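Local coordinates for germination-specific N-acetylmuramoyl-L-alanine amidase, Autolysin (PDB 7RAG), which probably hydrolyses the amide bond between N-acetylmuramic acid and L-alanine in cortex peptidoglycan, as a zinc-dependent amidase found here in complex with the lipoprotein GerS, at residues K137-E142 / I203-Y208; R145-T150 / A198-I203. All coordinates share one frame; numbering follows the deposited sequence.

Contact 1: K137-E142 / I203-Y208; sequences KCIQEE and IGIQKY
The backbones of Ile139 and Gly204 meet with their CA atoms only 4.1 Å apart, where helical segments 137-142 and 203-208 run roughly antiparallel at 137° and their axes close to 7.6 Å. Gly204 has no side chain, and its CA and carbonyl therefore meet Ile139 and Cys138 directly. Three side chains of 137-142 gather round the glycine. Cys138 lays its CB against Gly204 O, while its SG lies 3.7 Å from Tyr208 CB, at the edge of the phenol ring and near the ring plane. Ile139 passes CG1 over Gly204 CA and carries CD1 on to Ile205 CG1, at 4.2 Å. One turn further on, Glu142 sets CG 3.4 Å from Gly204 N. Its chain bends at chi2 (-48°), which turns the carboxylate toward the 203-208 helix, against both Ile203 CG2 and Lys207 CE. The Lys207 chain crosses it at about a right angle; Glu142 OE2 meets Lys207 CE, while Lys207 NZ stays 4.3 Å from Glu142 OE2, beyond a salt bridge. The firm ionic partner of Glu142 is Arg145, which takes OE1; the lysine charge nearby would probably add a weaker stabilisation of the carboxylate. No hydrogen bond joins the segments, and the contact is carried by van der Waals packing, polar atoms included. Ile139 also rests on strand 171-178, and Ile205 on strand 104-111. The arrangement is a glycine-mediated close crossing of two helices packed on the central mixed sheet of an Amidase_3 alpha/beta domain.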
loop_
_atom_site.group_PDB
_atom_site.type_symbol
_atom_site.label_atom_id
_atom_site.label_comp_id
_atom_site.label_asym_id
_atom_site.label_seq_id
_atom_site.Cartn_x
_atom_site.Cartn_y
_atom_site.Cartn_z
ATOM N N LYS B 137 18.440 16.756 -3.111
ATOM C CA LYS B 137 18.452 15.799 -2.006
ATOM C C LYS B 137 17.647 14.552 -2.355
ATOM O O LYS B 137 18.070 13.430 -2.058
ATOM C CB LYS B 137 17.906 16.445 -0.732
ATOM C CG LYS B 137 18.825 17.455 -0.064
ATOM C CD LYS B 137 18.230 17.913 1.268
ATOM C CE LYS B 137 19.145 18.862 2.016
ATOM N NZ LYS B 137 18.672 19.140 3.426
ATOM N N CYS B 138 16.477 14.729 -2.977
ATOM C CA CYS B 138 15.688 13.567 -3.399
ATOM C C CYS B 138 16.485 12.672 -4.344
ATOM O O CYS B 138 16.535 11.441 -4.180
ATOM C CB CYS B 138 14.391 14.016 -4.075
ATOM S SG CYS B 138 13.181 14.749 -2.961
ATOM N N ILE B 139 17.140 13.282 -5.327
ATOM C CA ILE B 139 17.888 12.492 -6.293
ATOM C C ILE B 139 19.100 11.837 -5.636
ATOM O O ILE B 139 19.412 10.679 -5.915
ATOM C CB ILE B 139 18.270 13.363 -7.495
ATOM C CG1 ILE B 139 17.007 13.702 -8.267
ATOM C CG2 ILE B 139 19.293 12.659 -8.336
ATOM C CD1 ILE B 139 17.167 14.859 -9.187
ATOM N N GLN B 140 19.792 12.552 -4.747
ATOM C CA GLN B 140 20.960 11.968 -4.090
ATOM C C GLN B 140 20.568 10.791 -3.208
ATOM O O GLN B 140 21.260 9.764 -3.189
ATOM C CB GLN B 140 21.700 13.023 -3.271
ATOM C CG GLN B 140 23.065 12.572 -2.797
ATOM C CD GLN B 140 24.029 12.307 -3.931
ATOM O OE1 GLN B 140 24.165 13.122 -4.842
ATOM N NE2 GLN B 140 24.703 11.165 -3.885
ATOM N N GLU B 141 19.455 10.912 -2.480
ATOM C CA GLU B 141 18.946 9.787 -1.697
ATOM C C GLU B 141 18.646 8.577 -2.583
ATOM O O GLU B 141 18.988 7.441 -2.231
ATOM C CB GLU B 141 17.689 10.205 -0.933
ATOM C CG GLU B 141 17.922 10.643 0.494
ATOM C CD GLU B 141 16.955 11.739 0.910
ATOM O OE1 GLU B 141 15.928 11.907 0.196
ATOM O OE2 GLU B 141 17.231 12.441 1.925
ATOM N N GLU B 142 18.002 8.794 -3.741
ATOM C CA GLU B 142 17.741 7.655 -4.625
ATOM C C GLU B 142 19.022 7.102 -5.243
ATOM O O GLU B 142 19.139 5.891 -5.446
ATOM C CB GLU B 142 16.755 8.028 -5.719
ATOM C CG GLU B 142 15.417 8.407 -5.183
ATOM C CD GLU B 142 14.907 7.420 -4.173
ATOM O OE1 GLU B 142 14.749 6.237 -4.534
ATOM O OE2 GLU B 142 14.674 7.826 -3.008
ATOM N N ILE B 203 13.212 8.227 -10.046
ATOM C CA ILE B 203 12.521 8.087 -8.770
ATOM C C ILE B 203 12.736 9.329 -7.914
ATOM O O ILE B 203 11.810 9.800 -7.249
ATOM C CB ILE B 203 12.961 6.795 -8.056
ATOM C CG1 ILE B 203 12.384 5.582 -8.793
ATOM C CG2 ILE B 203 12.481 6.768 -6.625
ATOM C CD1 ILE B 203 10.886 5.684 -9.023
ATOM N N GLY B 204 13.947 9.891 -7.919
ATOM C CA GLY B 204 14.172 11.094 -7.134
ATOM C C GLY B 204 13.271 12.235 -7.565
ATOM O O GLY B 204 12.628 12.887 -6.737
ATOM N N ILE B 205 13.196 12.464 -8.878
ATOM C CA ILE B 205 12.275 13.447 -9.444
ATOM C C ILE B 205 10.853 13.165 -8.980
ATOM O O ILE B 205 10.134 14.065 -8.544
ATOM C CB ILE B 205 12.372 13.437 -10.986
ATOM C CG1 ILE B 205 13.737 13.924 -11.469
ATOM C CG2 ILE B 205 11.277 14.288 -11.628
ATOM C CD1 ILE B 205 13.905 13.784 -12.964
ATOM N N GLN B 206 10.425 11.909 -9.070
ATOM C CA GLN B 206 9.038 11.579 -8.742
ATOM C C GLN B 206 8.722 11.829 -7.269
ATOM O O GLN B 206 7.637 12.317 -6.941
ATOM C CB GLN B 206 8.739 10.133 -9.120
ATOM C CG GLN B 206 8.739 9.884 -10.632
ATOM C CD GLN B 206 7.482 10.384 -11.319
ATOM O OE1 GLN B 206 7.045 11.511 -11.104
ATOM N NE2 GLN B 206 6.876 9.529 -12.146
ATOM N N LYS B 207 9.647 11.501 -6.368
ATOM C CA LYS B 207 9.428 11.790 -4.954
ATOM C C LYS B 207 9.344 13.297 -4.719
ATOM O O LYS B 207 8.400 13.799 -4.068
ATOM C CB LYS B 207 10.537 11.159 -4.109
ATOM C CG LYS B 207 10.464 9.634 -4.001
ATOM C CD LYS B 207 11.550 9.100 -3.055
ATOM C CE LYS B 207 11.629 7.558 -3.085
ATOM N NZ LYS B 207 10.479 6.866 -2.438
ATOM N N TYR B 208 10.314 14.040 -5.270
ATOM C CA TYR B 208 10.285 15.491 -5.142
ATOM C C TYR B 208 8.948 16.057 -5.615
ATOM O O TYR B 208 8.385 16.958 -4.984
ATOM C CB TYR B 208 11.443 16.121 -5.927
ATOM C CG TYR B 208 11.301 17.612 -6.037
ATOM C CD1 TYR B 208 11.632 18.438 -4.963
ATOM C CD2 TYR B 208 10.791 18.200 -7.187
ATOM C CE1 TYR B 208 11.479 19.824 -5.047
ATOM C CE2 TYR B 208 10.634 19.579 -7.280
ATOM C CZ TYR B 208 10.979 20.380 -6.207
ATOM O OH TYR B 208 10.828 21.748 -6.278
#

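Contact 2: R145-T150 / A198-I203. With EDO (1,2-ethanediol), chain D.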
loop_
_atom_site.group_PDB
_atom_site.type_symbol
_atom_site.label_atom_id
_atom_site.label_comp_id
_atom_site.label_asym_id
_atom_site.label_seq_id
_atom_site.Cartn_x
_atom_site.Cartn_y
_atom_site.Cartn_z
ATOM N N ARG B 145 20.314 4.875 -2.537
ATOM C CA ARG B 145 19.548 3.670 -2.213
ATOM C C ARG B 145 19.561 2.676 -3.359
ATOM O O ARG B 145 19.665 1.468 -3.133
ATOM C CB ARG B 145 18.104 4.014 -1.855
ATOM C CG ARG B 145 17.232 2.792 -1.584
ATOM C CD ARG B 145 15.748 3.160 -1.447
ATOM N NE ARG B 145 15.204 3.785 -2.656
ATOM C CZ ARG B 145 14.680 3.111 -3.682
ATOM N NH1 ARG B 145 14.619 1.792 -3.656
ATOM N NH2 ARG B 145 14.209 3.746 -4.741
ATOM N N VAL B 146 19.454 3.164 -4.592
ATOM C CA VAL B 146 19.320 2.304 -5.758
ATOM C C VAL B 146 20.676 1.885 -6.305
ATOM O O VAL B 146 20.877 0.719 -6.648
ATOM C CB VAL B 146 18.483 3.035 -6.828
ATOM C CG1 VAL B 146 18.428 2.225 -8.093
ATOM C CG2 VAL B 146 17.083 3.319 -6.303
ATOM N N VAL B 147 21.623 2.806 -6.414
ATOM C CA VAL B 147 22.843 2.510 -7.152
ATOM C C VAL B 147 23.946 1.986 -6.242
ATOM O O VAL B 147 24.669 1.055 -6.602
ATOM C CB VAL B 147 23.294 3.768 -7.918
ATOM C CG1 VAL B 147 24.731 3.613 -8.386
ATOM C CG2 VAL B 147 22.350 4.036 -9.088
ATOM N N ASP B 148 24.134 2.579 -5.071
ATOM C CA ASP B 148 25.291 2.224 -4.260
ATOM C C ASP B 148 25.019 2.672 -2.822
ATOM O O ASP B 148 25.144 3.861 -2.511
ATOM C CB ASP B 148 26.530 2.881 -4.841
ATOM C CG ASP B 148 27.765 2.634 -4.027
ATOM O OD1 ASP B 148 27.754 1.701 -3.196
ATOM O OD2 ASP B 148 28.750 3.377 -4.231
ATOM N N LYS B 149 24.690 1.713 -1.950
ATOM C CA LYS B 149 24.421 2.077 -0.566
ATOM C C LYS B 149 25.679 2.544 0.144
ATOM O O LYS B 149 25.584 3.190 1.194
ATOM C CB LYS B 149 23.797 0.905 0.177
ATOM C CG LYS B 149 22.379 0.625 -0.259
ATOM C CD LYS B 149 21.807 -0.583 0.465
ATOM C CE LYS B 149 20.396 -0.864 -0.025
ATOM N NZ LYS B 149 19.574 0.361 0.067
ATOM N N THR B 150 26.847 2.236 -0.419
ATOM C CA THR B 150 28.115 2.694 0.130
ATOM C C THR B 150 28.237 4.211 0.077
ATOM O O THR B 150 28.904 4.807 0.927
ATOM C CB THR B 150 29.255 2.041 -0.650
ATOM O OG1 THR B 150 30.104 1.327 0.237
ATOM C CG2 THR B 150 30.070 3.067 -1.424
ATOM N N ALA B 198 19.536 5.998 -14.381
ATOM C CA ALA B 198 18.359 6.707 -14.858
ATOM C C ALA B 198 17.169 6.427 -13.953
ATOM O O ALA B 198 16.427 7.343 -13.595
ATOM C CB ALA B 198 18.056 6.321 -16.304
ATOM N N TRP B 199 16.995 5.168 -13.552
ATOM C CA TRP B 199 15.934 4.808 -12.622
ATOM C C TRP B 199 16.050 5.581 -11.310
ATOM O O TRP B 199 15.052 6.115 -10.800
ATOM C CB TRP B 199 15.973 3.309 -12.355
ATOM C CG TRP B 199 14.932 2.914 -11.415
ATOM C CD1 TRP B 199 15.087 2.621 -10.093
ATOM C CD2 TRP B 199 13.533 2.824 -11.690
ATOM N NE1 TRP B 199 13.872 2.335 -9.536
ATOM C CE2 TRP B 199 12.900 2.453 -10.496
ATOM C CE3 TRP B 199 12.756 3.010 -12.838
ATOM C CZ2 TRP B 199 11.528 2.266 -10.412
ATOM C CZ3 TRP B 199 11.399 2.822 -12.757
ATOM C CH2 TRP B 199 10.795 2.454 -11.553
ATOM N N ALA B 200 17.259 5.667 -10.751
ATOM C CA ALA B 200 17.422 6.410 -9.502
ATOM C C ALA B 200 17.029 7.880 -9.680
ATOM O O ALA B 200 16.302 8.448 -8.853
ATOM C CB ALA B 200 18.856 6.284 -8.995
ATOM N N ILE B 201 17.479 8.506 -10.773
ATOM C CA ILE B 201 17.162 9.918 -10.986
ATOM C C ILE B 201 15.662 10.103 -11.173
ATOM O O ILE B 201 15.057 11.054 -10.644
ATOM C CB ILE B 201 17.939 10.491 -12.182
ATOM C CG1 ILE B 201 19.435 10.178 -12.054
ATOM C CG2 ILE B 201 17.676 12.003 -12.260
ATOM C CD1 ILE B 201 20.300 10.740 -13.180
ATOM N N TYR B 202 15.044 9.209 -11.939
ATOM C CA TYR B 202 13.615 9.290 -12.202
ATOM C C TYR B 202 12.821 9.165 -10.912
ATOM O O TYR B 202 11.879 9.936 -10.672
ATOM C CB TYR B 202 13.238 8.201 -13.206
ATOM C CG TYR B 202 11.782 7.824 -13.279
ATOM C CD1 TYR B 202 10.834 8.685 -13.837
ATOM C CD2 TYR B 202 11.355 6.578 -12.825
ATOM C CE1 TYR B 202 9.498 8.321 -13.919
ATOM C CE2 TYR B 202 10.026 6.205 -12.890
ATOM C CZ TYR B 202 9.104 7.079 -13.442
ATOM O OH TYR B 202 7.792 6.690 -13.509
ATOM N N ILE B 203 13.212 8.227 -10.046
ATOM C CA ILE B 203 12.521 8.087 -8.770
ATOM C C ILE B 203 12.736 9.329 -7.914
ATOM O O ILE B 203 11.810 9.800 -7.249
ATOM C CB ILE B 203 12.961 6.795 -8.056
ATOM C CG1 ILE B 203 12.384 5.582 -8.793
ATOM C CG2 ILE B 203 12.481 6.768 -6.625
ATOM C CD1 ILE B 203 10.886 5.684 -9.023
HETATM C C1 EDO D . 7.552 3.333 -17.006
HETATM O O1 EDO D . 6.321 3.280 -16.252
HETATM C C2 EDO D . 8.582 4.044 -16.162
HETATM O O2 EDO D . 7.991 4.171 -14.848
#
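Val146 and Trp199 meet at about a right angle: the valine brings CG1 to the rim of the indole, in the ring plane, with CD1 3.9 Å away. With CG1 anti to the backbone N (chi1 175°), Val146 sends that methyl to the indole edge, and its CB simultaneously lies 3.9 Å from Ala200 CB. The alanine methyl is shared, since Val147 CG2 approaches it at 4.2 Å. A face of the indole is occupied from within its own helix, where Ile203 CG1 stands 3.5 Å above the plane and offset toward the rim. The tryptophan is thus touched at an edge by one segment and over a face by its own.

Arg145 approaches Ile203 obliquely. Its chain runs extended from the backbone and then bends at chi3 (60°), which brings NH2 within 4.0 Å of Ile203 CG2; the methyl lies at the guanidinium edge, near its plane. Val146 CG2 packs over one face of the same guanidinium, offset toward its rim. The polar ends are satisfied elsewhere: NH2 forms a salt bridge with Glu142, NH1 another with Asp85 of the lipoprotein chain, and Trp199 NE1 donates to that same aspartate.

In the following turn, Asp148 OD1 accepts from Thr150 N (3.0 Å), an Asx turn. Apart from this packing, Tyr202 OH is hydrogen-bonded to O2 of a 1,2-ethanediol, probably from the crystallisation liquor, at 2.9 Å.

No hydrogen bond or salt bridge joins the segments; the contacts are van der Waals, mostly apolar, whereas Arg145 and Trp199 direct polar groups to one lipoprotein carboxylate. One donor comes from each helix, and both reach Asp85 of the lipoprotein, consistent with this helix pair contributing to the CwlD-GerS interface.

Overall arrangement
Both contacts join helix 130-147 to helix 191-211, and their centres lie 9 Å apart on one side of the chain's centre. Contact 2 is nested within the chain loop closed by contact 1, as expected for a roughly antiparallel pair: 145-150 follows 137-142, whereas 198-203 precedes 203-208. Ile203 belongs to both, and Glu142 CB also touches Ala200 O at 3.2 Å, so the two form one continuous interface. The salt bridge between Glu142 and Arg145 spans them as well. Neither lies at the zinc site of His25, Glu41 and His109, but the lipoprotein reaches residues of each, so this helix pair forms part of the GerS-binding surface, remote from the metal.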